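Local coordinates for putative glycosidase ph117-related (Bacteroides thetaiotaomicron, PDB 5A7V), which probably cleaves or phosphorolyses beta-linked mannosides as a GH130-family enzyme, and binds mannose in its pocket, at residues G143-R148 / G201-S206; P169-A174 / M227-E232; S268-C273 / N304-G309. One frame throughout, in Å; residues are numbered along the deposited sequence.

All three contacts are largely buried, and all lie around the mannose-binding pocket of what is, in the GH130 family, a five-bladed beta-propeller. Contact 1 sits deepest, joining strand 143-151 to the start of strand 205-212 through charge, water and sugar. Contact 2 joins the same two sheets a few ångströms away, by strands 169-176 and 225-229, but its core is purely apolar; Glu231 meets a mannose and Arg170 a sulfate probably from the liquor. Contact 3 reaches across strand 283-291, with partly exposed amides at one end and a sugar-gripping carboxylate at the other. Probable hydrogen bonds tie them together: Cys202 to Pro169 and Ser206 to Tyr228, Ser204 to Glu272, Arg148 to Cys273, and Gly230 to Cys273.

Contact 1: residues G143-R148 / G201-S206; sequences GCEDPR and GCKSGS. With MAN (alpha-D-mannopyranose), chain D; BMA (beta-D-mannopyranose), chain C; MAN (alpha-D-mannopyranose), chain E.
Arg148 lies against Ser204 and Gly205. Its CB is 3.7 Å from the carbonyl O of Gly205 and its CG 4.0 Å; after a bend at chi2 (102°), CD comes back to 3.6 Å from that same Gly205 O. NE then donates to the carbonyl of Gly274. CZ passes over Ser204, whose CA sits 3.7 Å from it on one face of the guanidinium. NH1 turns back to the carbonyl O of Asp146, 2.9 Å away, in a bent bond (130°) that meets this oxygen from above the carbonyl plane. A water at the guanidinium edge takes another NH1 hydrogen and donates to Asp146 OD2 and Ser204 OG, which also hydrogen-bonds Glu272 OE2. NH2 bonds to the carbonyl of Cys273. Nearer the sugars, Lys203 NZ stays 4.3 Å from Glu145 OE1, bridged to it by a second water that also reaches Asp146 OD2. NZ donates to O6 of a mannose modelled as both anomers in one place, 2.9 Å away, while Asp146 OD2 lies 2.7 Å from O3 of the other mannose. With backbone carbonyls and water fixing its rotation, Arg148 probably acts as second-shell support for Asp146, which Arg93 and Asn78 hold at OD1.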
loop_
_atom_site.group_PDB
_atom_site.type_symbol
_atom_site.label_atom_id
_atom_site.label_comp_id
_atom_site.label_asym_id
_atom_site.label_seq_id
_atom_site.Cartn_x
_atom_site.Cartn_y
_atom_site.Cartn_z
ATOM N N GLY A 143 6.672 -10.880 -11.789
ATOM C CA GLY A 143 5.887 -9.711 -12.235
ATOM C C GLY A 143 5.998 -8.495 -11.344
ATOM O O GLY A 143 7.074 -8.212 -10.786
ATOM N N CYS A 144 4.892 -7.761 -11.282
ATOM C CA CYS A 144 4.849 -6.383 -10.778
ATOM C C CYS A 144 3.787 -6.358 -9.694
ATOM O O CYS A 144 2.608 -6.580 -9.960
ATOM C CB CYS A 144 4.502 -5.419 -11.922
ATOM S SG CYS A 144 5.533 -5.658 -13.390
ATOM N N GLU A 145 4.217 -6.092 -8.456
ATOM C CA GLU A 145 3.379 -6.295 -7.267
ATOM C C GLU A 145 3.120 -5.000 -6.509
ATOM O O GLU A 145 3.946 -4.065 -6.530
ATOM C CB GLU A 145 4.061 -7.231 -6.255
ATOM C CG GLU A 145 4.555 -8.526 -6.837
ATOM C CD GLU A 145 5.372 -9.366 -5.885
ATOM O OE1 GLU A 145 5.951 -8.813 -4.903
ATOM O OE2 GLU A 145 5.540 -10.604 -6.156
ATOM N N ASP A 146 2.003 -4.933 -5.815
ATOM C CA ASP A 146 1.821 -4.007 -4.694
ATOM C C ASP A 146 2.068 -2.525 -5.039
ATOM O O ASP A 146 2.902 -1.842 -4.437
ATOM C CB ASP A 146 2.668 -4.405 -3.483
ATOM C CG ASP A 146 2.406 -5.809 -2.923
ATOM O OD1 ASP A 146 1.456 -6.466 -3.352
ATOM O OD2 ASP A 146 3.207 -6.166 -2.020
ATOM N N PRO A 147 1.298 -2.025 -6.017
ATOM C CA PRO A 147 1.502 -0.629 -6.451
ATOM C C PRO A 147 0.988 0.377 -5.446
ATOM O O PRO A 147 -0.013 0.157 -4.767
ATOM C CB PRO A 147 0.687 -0.544 -7.759
ATOM C CG PRO A 147 -0.461 -1.506 -7.487
ATOM C CD PRO A 147 0.192 -2.664 -6.741
ATOM N N ARG A 148 1.656 1.534 -5.391
ATOM C CA ARG A 148 1.107 2.717 -4.751
ATOM C C ARG A 148 1.227 3.854 -5.781
ATOM O O ARG A 148 2.246 3.930 -6.469
ATOM C CB ARG A 148 1.860 3.152 -3.507
ATOM C CG ARG A 148 1.553 2.306 -2.290
ATOM C CD ARG A 148 2.569 1.368 -2.004
ATOM N NE ARG A 148 2.515 0.721 -0.675
ATOM C CZ ARG A 148 2.844 -0.538 -0.549
ATOM N NH1 ARG A 148 3.148 -1.269 -1.564
ATOM N NH2 ARG A 148 2.776 -1.101 0.649
ATOM N N GLY A 201 16.989 -6.116 -1.200
ATOM C CA GLY A 201 15.603 -6.578 -1.175
ATOM C C GLY A 201 14.774 -5.532 -0.442
ATOM O O GLY A 201 15.015 -5.185 0.728
ATOM N N CYS A 202 13.819 -4.974 -1.142
ATOM C CA CYS A 202 13.015 -3.880 -0.639
ATOM C C CYS A 202 11.671 -3.790 -1.352
ATOM O O CYS A 202 11.503 -4.344 -2.444
ATOM C CB CYS A 202 13.800 -2.559 -0.706
ATOM S SG CYS A 202 14.406 -2.088 -2.336
ATOM N N LYS A 203 10.755 -3.022 -0.754
ATOM C CA LYS A 203 9.385 -2.868 -1.244
ATOM C C LYS A 203 8.661 -1.822 -0.420
ATOM O O LYS A 203 9.204 -1.364 0.591
ATOM C CB LYS A 203 8.622 -4.211 -1.254
ATOM C CG LYS A 203 8.566 -4.920 0.118
ATOM C CD LYS A 203 7.694 -6.195 0.091
ATOM C CE LYS A 203 8.260 -7.246 -0.811
ATOM N NZ LYS A 203 7.413 -8.465 -0.889
ATOM N N SER A 204 7.480 -1.444 -0.858
ATOM C CA SER A 204 6.509 -0.649 -0.073
ATOM C C SER A 204 6.947 0.812 0.110
ATOM O O SER A 204 7.471 1.193 1.161
ATOM C CB SER A 204 6.187 -1.340 1.256
ATOM O OG SER A 204 5.607 -2.606 0.977
ATOM N N GLY A 205 6.723 1.600 -0.956
ATOM C CA GLY A 205 7.135 3.003 -0.998
ATOM C C GLY A 205 5.984 3.972 -0.956
ATOM O O GLY A 205 5.127 3.961 -1.866
ATOM N N SER A 206 5.959 4.851 0.051
ATOM C CA SER A 206 4.893 5.844 0.326
ATOM C C SER A 206 5.445 7.264 0.150
ATOM O O SER A 206 6.095 7.838 1.045
ATOM C CB SER A 206 4.441 5.663 1.781
ATOM O OG SER A 206 3.927 4.347 2.022
HETATM C C1 MAN D . 6.475 -12.168 -0.289
HETATM C C2 MAN D . 5.185 -11.470 -0.223
HETATM C C3 MAN D . 4.521 -11.789 -1.543
HETATM C C4 MAN D . 5.369 -11.473 -2.769
HETATM C C5 MAN D . 6.784 -11.999 -2.616
HETATM C C6 MAN D . 7.767 -11.315 -3.542
HETATM O O1 MAN D . 6.458 -13.540 -0.177
HETATM O O2 MAN D . 5.314 -10.054 -0.163
HETATM O O3 MAN D . 3.277 -11.097 -1.725
HETATM O O4 MAN D . 4.784 -12.082 -3.935
HETATM O O5 MAN D . 7.292 -11.779 -1.315
HETATM O O6 MAN D . 7.821 -9.897 -3.352
HETATM C C1 BMA C . 6.333 -12.188 -0.183
HETATM C C2 BMA C . 4.925 -11.622 -0.399
HETATM C C3 BMA C . 4.467 -11.971 -1.797
HETATM C C4 BMA C . 5.490 -11.507 -2.815
HETATM C C5 BMA C . 6.914 -11.911 -2.415
HETATM C C6 BMA C . 7.973 -11.319 -3.326
HETATM O O1 BMA C . 6.887 -11.993 1.108
HETATM O O2 BMA C . 4.934 -10.193 -0.282
HETATM O O3 BMA C . 3.128 -11.431 -2.115
HETATM O O4 BMA C . 5.139 -12.106 -4.073
HETATM O O5 BMA C . 7.250 -11.528 -1.061
HETATM O O6 BMA C . 7.940 -9.889 -3.363
HETATM C C1 MAN E . 4.319 -8.639 2.462
HETATM C C2 MAN E . 3.532 -7.517 1.751
HETATM C C3 MAN E . 2.444 -7.965 0.756
HETATM C C4 MAN E . 1.622 -9.140 1.319
HETATM C C5 MAN E . 2.100 -9.593 2.711
HETATM C C6 MAN E . 1.382 -10.873 3.195
HETATM O O1 MAN E . 4.913 -8.182 3.796
HETATM O O2 MAN E . 4.519 -6.739 1.061
HETATM O O3 MAN E . 2.979 -8.393 -0.482
HETATM O O4 MAN E . 0.275 -8.713 1.314
HETATM O O5 MAN E . 3.536 -9.845 2.602
HETATM O O6 MAN E . 1.692 -11.957 2.309
HETATM O O HOH W 1 5.705 -6.953 -2.875
HETATM O O HOH W 2 5.916 -2.398 -3.312
HETATM O O HOH W 3 4.243 -3.852 -0.904
#

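Contact 2: residues P169-A174 / M227-E232; sequences PRLAIA and MYWGEE. With MAN (alpha-D-mannopyranose), chain E; SO4 (sulfate ion), chain I.
Two neighbouring propeller blades meet where Leu171, on strand 169-176, pushes its isobutyl group against Met227 and Trp229 of strand 225-229. One methyl does all the work. Leu171 carries CG opposite its backbone N (chi1 -176°), and the turn at chi2 then directs CD2 to 3.9 Å from Met227 CE. The same CD2 is also 3.9 Å from Trp229 CB. Met227 arrives tip to tip, its chain extended as far as SD before the methyl turns aside, whereas Trp229 is met at its CB, the two side chains lying obliquely. NE1 of the indole donates to the carbonyl of Ala236, and Cys202 packs on both Leu171 and Trp229. Other side chains meet ligands instead. Arg170 presents the edge of its guanidinium to a sulfate, probably from the crystallisation liquor: NH1 gives O1 a bond of 2.9 Å (164°), and NH2 gives O4 one of 2.8 Å (155°), a two-pronged grip in the group's own plane. Beyond Gly230, Glu231 stretches out to bring OE2 to 2.8 Å from O1 of a bound mannose. No hydrogen bond links the two segments, so dispersion between buried methyl and methylene groups joins these strands, while the indole N-H of Trp229 is satisfied by Ala236.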
loop_
_atom_site.group_PDB
_atom_site.type_symbol
_atom_site.label_atom_id
_atom_site.label_comp_id
_atom_site.label_asym_id
_atom_site.label_seq_id
_atom_site.Cartn_x
_atom_site.Cartn_y
_atom_site.Cartn_z
ATOM N N PRO A 169 13.214 -9.196 -4.306
ATOM C CA PRO A 169 12.177 -8.193 -4.551
ATOM C C PRO A 169 12.797 -6.814 -4.525
ATOM O O PRO A 169 13.573 -6.493 -3.633
ATOM C CB PRO A 169 11.210 -8.354 -3.376
ATOM C CG PRO A 169 12.009 -8.984 -2.297
ATOM C CD PRO A 169 13.217 -9.641 -2.895
ATOM N N ARG A 170 12.479 -5.970 -5.525
ATOM C CA ARG A 170 13.047 -4.624 -5.568
ATOM C C ARG A 170 11.960 -3.550 -5.704
ATOM O O ARG A 170 11.048 -3.669 -6.530
ATOM C CB ARG A 170 14.028 -4.470 -6.734
ATOM C CG ARG A 170 15.264 -5.343 -6.661
ATOM C CD ARG A 170 16.158 -5.155 -7.886
ATOM N NE ARG A 170 17.484 -5.762 -7.766
ATOM C CZ ARG A 170 17.754 -7.039 -8.040
ATOM N NH1 ARG A 170 16.796 -7.854 -8.459
ATOM N NH2 ARG A 170 18.988 -7.489 -7.934
ATOM N N LEU A 171 12.097 -2.496 -4.911
ATOM C CA LEU A 171 11.228 -1.321 -5.018
ATOM C C LEU A 171 11.596 -0.521 -6.288
ATOM O O LEU A 171 12.756 -0.118 -6.424
ATOM C CB LEU A 171 11.410 -0.425 -3.793
ATOM C CG LEU A 171 10.512 0.796 -3.695
ATOM C CD1 LEU A 171 9.043 0.468 -3.752
ATOM C CD2 LEU A 171 10.829 1.623 -2.448
ATOM N N ALA A 172 10.619 -0.367 -7.158
ATOM C CA ALA A 172 10.832 0.280 -8.465
ATOM C C ALA A 172 9.801 1.340 -8.728
ATOM O O ALA A 172 8.807 1.471 -8.048
ATOM C CB ALA A 172 10.834 -0.765 -9.570
ATOM N N ILE A 173 10.063 2.152 -9.779
ATOM C CA ILE A 173 9.239 3.325 -10.121
ATOM C C ILE A 173 8.778 3.218 -11.578
ATOM O O ILE A 173 9.586 2.853 -12.471
ATOM C CB ILE A 173 10.000 4.664 -9.928
ATOM C CG1 ILE A 173 10.704 4.777 -8.577
ATOM C CG2 ILE A 173 9.074 5.830 -10.189
ATOM C CD1 ILE A 173 9.759 4.814 -7.366
ATOM N N ALA A 174 7.528 3.546 -11.795
ATOM C CA ALA A 174 7.009 3.744 -13.177
ATOM C C ALA A 174 6.187 5.017 -13.178
ATOM O O ALA A 174 5.643 5.438 -12.167
ATOM C CB ALA A 174 6.146 2.553 -13.606
ATOM N N MET A 227 10.042 10.178 0.357
ATOM C CA MET A 227 9.320 8.915 0.408
ATOM C C MET A 227 9.706 8.152 1.685
ATOM O O MET A 227 10.898 7.992 1.983
ATOM C CB MET A 227 9.707 8.068 -0.829
ATOM C CG MET A 227 9.045 6.718 -0.916
ATOM S SD MET A 227 9.454 5.809 -2.435
ATOM C CE MET A 227 11.225 5.523 -2.328
ATOM N N TYR A 228 8.691 7.670 2.400
ATOM C CA TYR A 228 8.890 6.613 3.445
ATOM C C TYR A 228 8.829 5.287 2.720
ATOM O O TYR A 228 7.992 5.102 1.840
ATOM C CB TYR A 228 7.780 6.694 4.519
ATOM C CG TYR A 228 7.696 8.030 5.240
ATOM C CD1 TYR A 228 8.425 8.279 6.377
ATOM C CD2 TYR A 228 6.888 9.041 4.778
ATOM C CE1 TYR A 228 8.397 9.501 7.016
ATOM C CE2 TYR A 228 6.824 10.263 5.422
ATOM C CZ TYR A 228 7.574 10.493 6.555
ATOM O OH TYR A 228 7.521 11.733 7.146
ATOM N N TRP A 229 9.669 4.329 3.123
ATOM C CA TRP A 229 9.620 3.046 2.477
ATOM C C TRP A 229 10.085 1.944 3.416
ATOM O O TRP A 229 10.807 2.215 4.373
ATOM C CB TRP A 229 10.454 3.097 1.155
ATOM C CG TRP A 229 11.901 3.295 1.396
ATOM C CD1 TRP A 229 12.551 4.497 1.539
ATOM C CD2 TRP A 229 12.894 2.283 1.514
ATOM N NE1 TRP A 229 13.883 4.298 1.775
ATOM C CE2 TRP A 229 14.132 2.944 1.800
ATOM C CE3 TRP A 229 12.857 0.876 1.521
ATOM C CZ2 TRP A 229 15.321 2.252 1.986
ATOM C CZ3 TRP A 229 14.048 0.196 1.734
ATOM C CH2 TRP A 229 15.265 0.887 1.986
ATOM N N GLY A 230 9.711 0.715 3.100
ATOM C CA GLY A 230 10.216 -0.461 3.785
ATOM C C GLY A 230 9.155 -1.378 4.326
ATOM O O GLY A 230 8.011 -0.995 4.483
ATOM N N GLU A 231 9.624 -2.588 4.575
ATOM C CA GLU A 231 8.804 -3.685 5.132
ATOM C C GLU A 231 9.148 -4.015 6.609
ATOM O O GLU A 231 8.259 -4.047 7.488
ATOM C CB GLU A 231 8.959 -4.917 4.232
ATOM C CG GLU A 231 8.222 -6.159 4.669
ATOM C CD GLU A 231 8.569 -7.406 3.892
ATOM O OE1 GLU A 231 9.626 -7.505 3.235
ATOM O OE2 GLU A 231 7.744 -8.349 3.939
ATOM N N GLU A 232 10.417 -4.328 6.857
ATOM C CA GLU A 232 10.859 -4.742 8.199
ATOM C C GLU A 232 11.085 -3.576 9.179
ATOM O O GLU A 232 11.137 -3.766 10.384
ATOM C CB GLU A 232 12.149 -5.558 8.107
ATOM C CG GLU A 232 12.013 -6.858 7.325
ATOM C CD GLU A 232 13.332 -7.595 7.050
ATOM O OE1 GLU A 232 14.376 -7.219 7.580
ATOM O OE2 GLU A 232 13.311 -8.561 6.294
HETATM C C1 MAN E . 4.319 -8.639 2.462
HETATM C C2 MAN E . 3.532 -7.517 1.751
HETATM C C3 MAN E . 2.444 -7.965 0.756
HETATM C C4 MAN E . 1.622 -9.140 1.319
HETATM C C5 MAN E . 2.100 -9.593 2.711
HETATM C C6 MAN E . 1.382 -10.873 3.195
HETATM O O1 MAN E . 4.913 -8.182 3.796
HETATM O O2 MAN E . 4.519 -6.739 1.061
HETATM O O3 MAN E . 2.979 -8.393 -0.482
HETATM O O4 MAN E . 0.275 -8.713 1.314
HETATM O O5 MAN E . 3.536 -9.845 2.602
HETATM O O6 MAN E . 1.692 -11.957 2.309
HETATM S S SO4 I . 19.129 -10.852 -9.350
HETATM O O1 SO4 I . 17.834 -10.587 -8.708
HETATM O O2 SO4 I . 19.006 -10.694 -10.829
HETATM O O3 SO4 I . 19.562 -12.235 -8.998
HETATM O O4 SO4 I . 20.158 -9.868 -8.933
#

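Contact 3: residues S268-C273 / N304-G309; sequences SQLTEC and NVYAAG. With MAN (alpha-D-mannopyranose), chain E.
Glu272 and Tyr306 are brought together by different first torsions: the glutamate sets CG opposite its backbone N (chi1 177°) and runs on extended, while the tyrosine places CG opposite its carbonyl carbon (chi1 -74°), which lets the phenol end reach the Glu272 and Leu270 side chains. Glu272 OE1 lies near the plane of the phenol, at its edge, 3.8 Å from Tyr306 CE2. Both side chains close on one mannose. Its O2 donates to Glu272 OE2 at 2.6 Å, and OE2 is steadied by a further bond with the hydroxyl of Ser204. The anomeric O1 sits between the two residues, 2.7 Å from Glu272 OE1 and 2.8 Å from Tyr306 OH, with Glu231 OE2 also close. The phenol additionally borders the sugar ring, Tyr306 CZ standing 3.7 Å from C5 of the mannose. Strands 270-280 and 306-314 belong to one sheet and are not neighbours in it: strand 283-291 runs antiparallel between them, and Gln269 and Leu270 both face its Lys291 in a classic beta bulge. At that irregularity Leu270 crosses to the phenol obliquely, its CD1 3.3 Å from Tyr306 OH and 3.9 Å from Tyr306 CZ, so an apolar methyl borders the hydroxyl beside the sugar. The ring of Tyr342 meets Tyr306 edge-to-face, and its hydroxyl bonds to the carbonyl of Asn304. At the more open end, Gln269 and Asn304 approach with their amide planes almost perpendicular, 88° apart.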
loop_
_atom_site.group_PDB
_atom_site.type_symbol
_atom_site.label_atom_id
_atom_site.label_comp_id
_atom_site.label_asym_id
_atom_site.label_seq_id
_atom_site.Cartn_x
_atom_site.Cartn_y
_atom_site.Cartn_z
ATOM N N SER A 268 4.754 -5.733 15.576
ATOM C CA SER A 268 5.807 -6.366 16.353
ATOM C C SER A 268 6.782 -7.213 15.545
ATOM O O SER A 268 7.854 -7.556 16.049
ATOM C CB SER A 268 5.192 -7.155 17.515
ATOM O OG SER A 268 4.085 -7.902 17.053
ATOM N N GLN A 269 6.387 -7.629 14.331
ATOM C CA GLN A 269 7.286 -8.316 13.409
ATOM C C GLN A 269 7.670 -7.444 12.214
ATOM O O GLN A 269 8.826 -7.515 11.759
ATOM C CB GLN A 269 6.657 -9.637 12.929
ATOM C CG GLN A 269 7.612 -10.532 12.153
ATOM C CD GLN A 269 7.064 -11.964 12.025
ATOM O OE1 GLN A 269 6.415 -12.451 12.938
ATOM N NE2 GLN A 269 7.261 -12.571 10.903
ATOM N N LEU A 270 6.709 -6.648 11.707
ATOM C CA LEU A 270 6.963 -5.745 10.539
ATOM C C LEU A 270 6.241 -4.442 10.820
ATOM O O LEU A 270 5.184 -4.408 11.492
ATOM C CB LEU A 270 6.389 -6.327 9.253
ATOM C CG LEU A 270 6.903 -7.655 8.783
ATOM C CD1 LEU A 270 6.082 -8.126 7.571
ATOM C CD2 LEU A 270 8.376 -7.647 8.462
ATOM N N THR A 271 6.822 -3.374 10.251
ATOM C CA THR A 271 6.200 -2.028 10.143
ATOM C C THR A 271 6.340 -1.613 8.671
ATOM O O THR A 271 7.380 -1.052 8.276
ATOM C CB THR A 271 6.883 -0.960 11.069
ATOM O OG1 THR A 271 8.295 -0.986 10.828
ATOM C CG2 THR A 271 6.646 -1.258 12.549
ATOM N N GLU A 272 5.340 -1.918 7.880
ATOM C CA GLU A 272 5.470 -1.885 6.423
ATOM C C GLU A 272 4.602 -0.766 5.870
ATOM O O GLU A 272 3.408 -0.668 6.091
ATOM C CB GLU A 272 5.012 -3.213 5.828
ATOM C CG GLU A 272 5.056 -3.222 4.286
ATOM C CD GLU A 272 4.984 -4.581 3.656
ATOM O OE1 GLU A 272 4.553 -5.554 4.376
ATOM O OE2 GLU A 272 5.393 -4.724 2.488
ATOM N N CYS A 273 5.255 0.145 5.143
ATOM C CA CYS A 273 4.579 1.359 4.614
ATOM C C CYS A 273 3.325 1.012 3.846
ATOM O O CYS A 273 3.299 0.041 3.117
ATOM C CB CYS A 273 5.576 2.184 3.791
ATOM S SG CYS A 273 6.935 2.861 4.788
ATOM N N ASN A 304 0.458 -13.400 13.637
ATOM C CA ASN A 304 0.828 -13.238 12.203
ATOM C C ASN A 304 -0.178 -12.437 11.403
ATOM O O ASN A 304 0.001 -12.305 10.190
ATOM C CB ASN A 304 1.119 -14.621 11.577
ATOM C CG ASN A 304 2.369 -15.233 12.179
ATOM O OD1 ASN A 304 3.432 -14.618 12.134
ATOM N ND2 ASN A 304 2.246 -16.384 12.811
ATOM N N VAL A 305 -1.192 -11.865 12.036
ATOM C CA VAL A 305 -2.130 -11.004 11.291
ATOM C C VAL A 305 -1.442 -9.704 10.870
ATOM O O VAL A 305 -0.592 -9.182 11.578
ATOM C CB VAL A 305 -3.406 -10.728 12.122
ATOM C CG1 VAL A 305 -3.168 -9.730 13.234
ATOM C CG2 VAL A 305 -4.598 -10.335 11.272
ATOM N N TYR A 306 -1.895 -9.167 9.725
ATOM C CA TYR A 306 -1.555 -7.771 9.330
ATOM C C TYR A 306 -2.734 -6.862 9.657
ATOM O O TYR A 306 -3.848 -7.059 9.151
ATOM C CB TYR A 306 -1.215 -7.641 7.856
ATOM C CG TYR A 306 0.096 -8.172 7.411
ATOM C CD1 TYR A 306 0.405 -9.543 7.406
ATOM C CD2 TYR A 306 1.080 -7.301 6.911
ATOM C CE1 TYR A 306 1.613 -10.014 6.929
ATOM C CE2 TYR A 306 2.276 -7.766 6.431
ATOM C CZ TYR A 306 2.538 -9.121 6.398
ATOM O OH TYR A 306 3.725 -9.609 5.886
ATOM N N ALA A 307 -2.480 -5.905 10.548
ATOM C CA ALA A 307 -3.449 -4.894 10.932
ATOM C C ALA A 307 -2.797 -3.492 10.827
ATOM O O ALA A 307 -1.583 -3.377 10.989
ATOM C CB ALA A 307 -3.979 -5.158 12.344
ATOM N N ALA A 308 -3.608 -2.462 10.562
ATOM C CA ALA A 308 -3.060 -1.165 10.113
ATOM C C ALA A 308 -2.871 -0.198 11.272
ATOM O O ALA A 308 -3.736 -0.068 12.148
ATOM C CB ALA A 308 -3.955 -0.567 9.052
ATOM N N GLY A 309 -1.756 0.527 11.205
ATOM C CA GLY A 309 -1.399 1.585 12.144
ATOM C C GLY A 309 -1.202 2.954 11.499
ATOM O O GLY A 309 -1.329 3.086 10.261
HETATM C C1 MAN E . 4.319 -8.639 2.462
HETATM C C2 MAN E . 3.532 -7.517 1.751
HETATM C C3 MAN E . 2.444 -7.965 0.756
HETATM C C4 MAN E . 1.622 -9.140 1.319
HETATM C C5 MAN E . 2.100 -9.593 2.711
HETATM C C6 MAN E . 1.382 -10.873 3.195
HETATM O O1 MAN E . 4.913 -8.182 3.796
HETATM O O2 MAN E . 4.519 -6.739 1.061
HETATM O O3 MAN E . 2.979 -8.393 -0.482
HETATM O O4 MAN E . 0.275 -8.713 1.314
HETATM O O5 MAN E . 3.536 -9.845 2.602
HETATM O O6 MAN E . 1.692 -11.957 2.309
#